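PDB 2WAM: PAC2 family protein from Mycobacterium tuberculosis, which is of unknown function but belongs to the PAC2 family, a representative of a duplicated gene family in actinobacteria. Local coordinates for residues Thr194-Phe206 and Glu224-Thr238. Residues are numbered along the deposited sequence; the frame is centred on the assembly and turned at random.
Sequences TAHSNNRELISDF and EYRMAQHGHEVVGFT
H196 lies over G236 and reaches E224 with one edge, so a single imidazole ties strand 193-197 to both strand 234-242 and helix 219-229. The two strand segments run antiparallel, and paired backbone bonds join T194 to T238 and H196 to G236. Within this chain strand 193-197 is an outermost strand of the main sheet; on its other flank strand 234-242 bonds to strand 174-183.

The tightly packed part centres on the buried H196. CA of G236 stands 3.8 Å from the centroid of the H196 ring, 20° off the normal, a CH-pi contact made possible by the missing side chain. ND1 of H196 donates in its ring plane to OE2 of E224 at 2.5 Å, meeting the syn side of the carboxylate; CG of E224 is anti to its backbone N (chi1 165°), which sends the extended chain from the helix to the ring. NE2 of H196 and OG1 of T238 share a weak hydrogen bond, either being able to donate. On the other sheet face, the rings of F206 and F237 meet obliquely, with CZ of F206 4.0 Å from CE2 of F237, beside helix 251-265.

Beyond the strand end, N198 grips the loop and the start of the next strand through both ends of its amide: OD1 accepts from N of V234 at 3.0 Å, nearly straight (177°) but from above the carbonyl plane, while ND2 donates to O of H232 at 3.0 Å. The periphery is looser: ND2 of N199 makes a weak bond to OE1 of E233, whose OE2 is held by Q174, and CD1 of L202 meets the end of E233, the two side chains coming from opposite directions. The neighbouring R200 is exposed, its NH1 salt-bridged to D121 of the second subunit. The buried histidine-carboxylate hydrogen bond thus fixes the turn of the imidazole and joins the outer strand to the helix.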
# COMPACT_ATOMS: atom_id res chain seq x y z
N THR A 194 -6.46 21.60 -37.38
CA THR A 194 -6.99 22.55 -36.41
C THR A 194 -6.10 22.68 -35.15
O THR A 194 -5.93 21.74 -34.38
CB THR A 194 -8.49 22.32 -36.05
OG1 THR A 194 -8.63 21.30 -35.07
CG2 THR A 194 -9.28 21.96 -37.27
N ALA A 195 -5.54 23.87 -34.99
CA ALA A 195 -4.61 24.17 -33.92
C ALA A 195 -5.33 24.66 -32.67
O ALA A 195 -6.35 25.34 -32.76
CB ALA A 195 -3.63 25.22 -34.39
N HIS A 196 -4.80 24.30 -31.51
CA HIS A 196 -5.26 24.88 -30.25
C HIS A 196 -4.08 25.19 -29.33
O HIS A 196 -3.04 24.53 -29.39
CB HIS A 196 -6.32 24.00 -29.55
CG HIS A 196 -6.12 22.53 -29.74
ND1 HIS A 196 -5.74 21.70 -28.71
CD2 HIS A 196 -6.26 21.74 -30.83
CE1 HIS A 196 -5.66 20.46 -29.16
NE2 HIS A 196 -5.96 20.46 -30.44
N SER A 197 -4.23 26.21 -28.50
CA SER A 197 -3.16 26.59 -27.60
C SER A 197 -3.69 27.54 -26.56
O SER A 197 -4.75 28.14 -26.75
CB SER A 197 -2.03 27.26 -28.38
OG SER A 197 -1.04 27.77 -27.50
N ASN A 198 -2.98 27.67 -25.44
CA ASN A 198 -3.33 28.69 -24.47
C ASN A 198 -2.44 29.91 -24.67
O ASN A 198 -2.38 30.79 -23.82
CB ASN A 198 -3.29 28.17 -23.02
CG ASN A 198 -1.89 27.86 -22.55
OD1 ASN A 198 -0.99 27.58 -23.34
ND2 ASN A 198 -1.70 27.88 -21.24
N ASN A 199 -1.76 29.93 -25.80
CA ASN A 199 -1.01 31.11 -26.23
C ASN A 199 -1.19 31.37 -27.73
O ASN A 199 -0.62 30.67 -28.56
CB ASN A 199 0.47 30.96 -25.89
CG ASN A 199 1.31 32.05 -26.52
OD1 ASN A 199 0.79 32.98 -27.13
ND2 ASN A 199 2.63 31.92 -26.39
N ARG A 200 -1.97 32.39 -28.06
CA ARG A 200 -2.36 32.64 -29.45
C ARG A 200 -1.18 32.86 -30.39
O ARG A 200 -1.27 32.56 -31.58
CB ARG A 200 -3.36 33.79 -29.53
CG ARG A 200 -4.76 33.37 -29.13
CD ARG A 200 -5.77 34.50 -29.27
NE ARG A 200 -6.94 34.24 -28.43
CZ ARG A 200 -8.05 33.66 -28.85
NH1 ARG A 200 -8.17 33.27 -30.11
NH2 ARG A 200 -9.06 33.47 -28.00
N GLU A 201 -0.07 33.37 -29.87
CA GLU A 201 1.09 33.63 -30.71
C GLU A 201 1.61 32.34 -31.33
O GLU A 201 2.15 32.34 -32.44
CB GLU A 201 2.20 34.32 -29.92
CG GLU A 201 1.84 35.74 -29.48
CD GLU A 201 3.02 36.48 -28.87
OE1 GLU A 201 4.17 36.03 -29.05
OE2 GLU A 201 2.79 37.52 -28.21
N LEU A 202 1.41 31.24 -30.61
CA LEU A 202 1.89 29.92 -31.03
C LEU A 202 1.10 29.35 -32.20
O LEU A 202 1.52 28.37 -32.82
CB LEU A 202 1.84 28.96 -29.86
CG LEU A 202 2.85 29.28 -28.77
CD1 LEU A 202 2.71 28.30 -27.62
CD2 LEU A 202 4.24 29.24 -29.37
N ILE A 203 -0.04 29.95 -32.50
CA ILE A 203 -0.91 29.45 -33.54
C ILE A 203 -1.46 30.59 -34.39
O ILE A 203 -2.63 30.58 -34.79
CB ILE A 203 -2.06 28.64 -32.93
CG1 ILE A 203 -2.71 29.44 -31.79
CG2 ILE A 203 -1.53 27.32 -32.40
CD1 ILE A 203 -4.05 28.92 -31.38
N SER A 204 -0.61 31.57 -34.66
CA SER A 204 -1.00 32.75 -35.43
C SER A 204 -1.11 32.41 -36.92
O SER A 204 -1.73 33.15 -37.69
CB SER A 204 0.01 33.87 -35.21
OG SER A 204 1.34 33.38 -35.26
N ASP A 205 -0.49 31.29 -37.30
CA ASP A 205 -0.50 30.82 -38.68
C ASP A 205 -1.86 30.26 -39.06
O ASP A 205 -2.14 30.04 -40.24
CB ASP A 205 0.56 29.74 -38.88
CG ASP A 205 1.95 30.31 -39.08
OD1 ASP A 205 2.93 29.54 -38.99
OD2 ASP A 205 2.06 31.53 -39.33
N PHE A 206 -2.70 30.01 -38.07
CA PHE A 206 -3.96 29.32 -38.33
C PHE A 206 -5.17 30.24 -38.23
O PHE A 206 -5.12 31.29 -37.59
CB PHE A 206 -4.11 28.11 -37.40
CG PHE A 206 -3.02 27.09 -37.53
CD1 PHE A 206 -1.80 27.28 -36.89
CD2 PHE A 206 -3.20 25.95 -38.29
CE1 PHE A 206 -0.78 26.35 -37.01
CE2 PHE A 206 -2.19 25.01 -38.41
CZ PHE A 206 -0.98 25.21 -37.77
N GLU A 224 -3.69 18.32 -21.76
CA GLU A 224 -3.46 19.67 -22.24
C GLU A 224 -4.23 20.69 -21.38
O GLU A 224 -3.65 21.67 -20.89
CB GLU A 224 -3.84 19.76 -23.71
CG GLU A 224 -4.00 21.14 -24.26
CD GLU A 224 -4.07 21.13 -25.78
OE1 GLU A 224 -3.31 20.35 -26.40
OE2 GLU A 224 -4.88 21.90 -26.34
N TYR A 225 -5.52 20.46 -21.17
CA TYR A 225 -6.32 21.32 -20.30
C TYR A 225 -5.78 21.41 -18.86
O TYR A 225 -5.65 22.51 -18.32
CB TYR A 225 -7.77 20.87 -20.28
CG TYR A 225 -8.65 21.77 -19.44
CD1 TYR A 225 -8.77 23.13 -19.74
CD2 TYR A 225 -9.36 21.27 -18.36
CE1 TYR A 225 -9.57 23.95 -18.97
CE2 TYR A 225 -10.16 22.08 -17.58
CZ TYR A 225 -10.27 23.42 -17.90
OH TYR A 225 -11.07 24.24 -17.13
N ARG A 226 -5.50 20.26 -18.25
CA ARG A 226 -5.00 20.26 -16.88
C ARG A 226 -3.68 21.01 -16.80
O ARG A 226 -3.50 21.85 -15.93
CB ARG A 226 -4.85 18.83 -16.35
CG ARG A 226 -6.16 18.10 -16.16
CD ARG A 226 -6.72 18.34 -14.79
NE ARG A 226 -8.00 17.68 -14.59
CZ ARG A 226 -9.18 18.28 -14.70
NH1 ARG A 226 -9.23 19.57 -15.02
NH2 ARG A 226 -10.30 17.61 -14.50
N MET A 227 -2.78 20.70 -17.72
CA MET A 227 -1.50 21.40 -17.85
C MET A 227 -1.68 22.92 -17.88
O MET A 227 -0.99 23.63 -17.15
CB MET A 227 -0.78 20.95 -19.13
CG MET A 227 -0.15 19.56 -19.07
SD MET A 227 1.06 19.44 -17.76
CE MET A 227 2.53 20.01 -18.62
N ALA A 228 -2.58 23.41 -18.72
CA ALA A 228 -2.87 24.84 -18.80
C ALA A 228 -3.40 25.40 -17.48
O ALA A 228 -3.01 26.49 -17.07
CB ALA A 228 -3.84 25.14 -19.91
N GLN A 229 -4.29 24.66 -16.83
CA GLN A 229 -4.82 25.08 -15.55
C GLN A 229 -3.69 25.36 -14.56
O GLN A 229 -3.86 26.11 -13.60
CB GLN A 229 -5.79 24.03 -14.98
CG GLN A 229 -7.20 24.08 -15.54
CD GLN A 229 -8.06 22.93 -15.02
OE1 GLN A 229 -7.62 21.78 -15.00
NE2 GLN A 229 -9.27 23.24 -14.57
N HIS A 230 -2.53 24.77 -14.80
CA HIS A 230 -1.41 24.96 -13.90
C HIS A 230 -0.34 25.84 -14.53
O HIS A 230 0.85 25.71 -14.22
CB HIS A 230 -0.79 23.62 -13.49
CG HIS A 230 -1.62 22.83 -12.52
ND1 HIS A 230 -2.56 21.91 -12.92
CD2 HIS A 230 -1.62 22.80 -11.17
CE1 HIS A 230 -3.12 21.35 -11.86
NE2 HIS A 230 -2.56 21.87 -10.78
N GLY A 231 -0.76 26.73 -15.42
CA GLY A 231 0.13 27.74 -15.97
C GLY A 231 1.20 27.23 -16.93
O GLY A 231 2.15 27.96 -17.24
N HIS A 232 1.06 26.00 -17.41
CA HIS A 232 2.00 25.48 -18.39
C HIS A 232 1.61 25.92 -19.79
O HIS A 232 0.42 26.11 -20.09
CB HIS A 232 2.05 23.96 -18.32
CG HIS A 232 2.67 23.44 -17.07
ND1 HIS A 232 4.03 23.27 -16.94
CD2 HIS A 232 2.13 23.06 -15.89
CE1 HIS A 232 4.30 22.80 -15.73
NE2 HIS A 232 3.16 22.67 -15.08
N GLU A 233 2.61 26.07 -20.66
CA GLU A 233 2.34 26.42 -22.06
C GLU A 233 2.00 25.17 -22.86
O GLU A 233 2.78 24.22 -22.90
CB GLU A 233 3.54 27.11 -22.69
CG GLU A 233 3.22 27.72 -24.05
CD GLU A 233 4.38 28.53 -24.61
OE1 GLU A 233 4.32 29.78 -24.52
OE2 GLU A 233 5.35 27.93 -25.13
N VAL A 234 0.84 25.17 -23.49
CA VAL A 234 0.40 23.99 -24.22
C VAL A 234 -0.02 24.35 -25.64
O VAL A 234 -0.46 25.46 -25.92
CB VAL A 234 -0.80 23.31 -23.52
CG1 VAL A 234 -0.46 22.98 -22.06
CG2 VAL A 234 -2.07 24.18 -23.64
N VAL A 235 0.12 23.38 -26.54
CA VAL A 235 -0.35 23.53 -27.90
C VAL A 235 -0.70 22.14 -28.45
O VAL A 235 -0.18 21.13 -27.98
CB VAL A 235 0.65 24.32 -28.79
CG1 VAL A 235 2.06 23.88 -28.56
CG2 VAL A 235 0.29 24.22 -30.25
N GLY A 236 -1.61 22.11 -29.41
CA GLY A 236 -2.16 20.86 -29.88
C GLY A 236 -2.55 20.97 -31.33
O GLY A 236 -3.05 22.00 -31.77
N PHE A 237 -2.32 19.91 -32.07
CA PHE A 237 -2.63 19.90 -33.49
C PHE A 237 -3.49 18.70 -33.83
O PHE A 237 -3.13 17.56 -33.55
CB PHE A 237 -1.35 19.92 -34.32
CG PHE A 237 -0.49 21.10 -34.05
CD1 PHE A 237 0.67 20.96 -33.31
CD2 PHE A 237 -0.85 22.35 -34.52
CE1 PHE A 237 1.48 22.07 -33.05
CE2 PHE A 237 -0.07 23.46 -34.27
CZ PHE A 237 1.11 23.32 -33.53
N THR A 238 -4.63 18.96 -34.44
CA THR A 238 -5.52 17.90 -34.86
C THR A 238 -5.57 17.92 -36.37
O THR A 238 -6.13 18.82 -36.98
CB THR A 238 -6.90 18.12 -34.27
OG1 THR A 238 -6.80 18.20 -32.85
CG2 THR A 238 -7.81 16.97 -34.66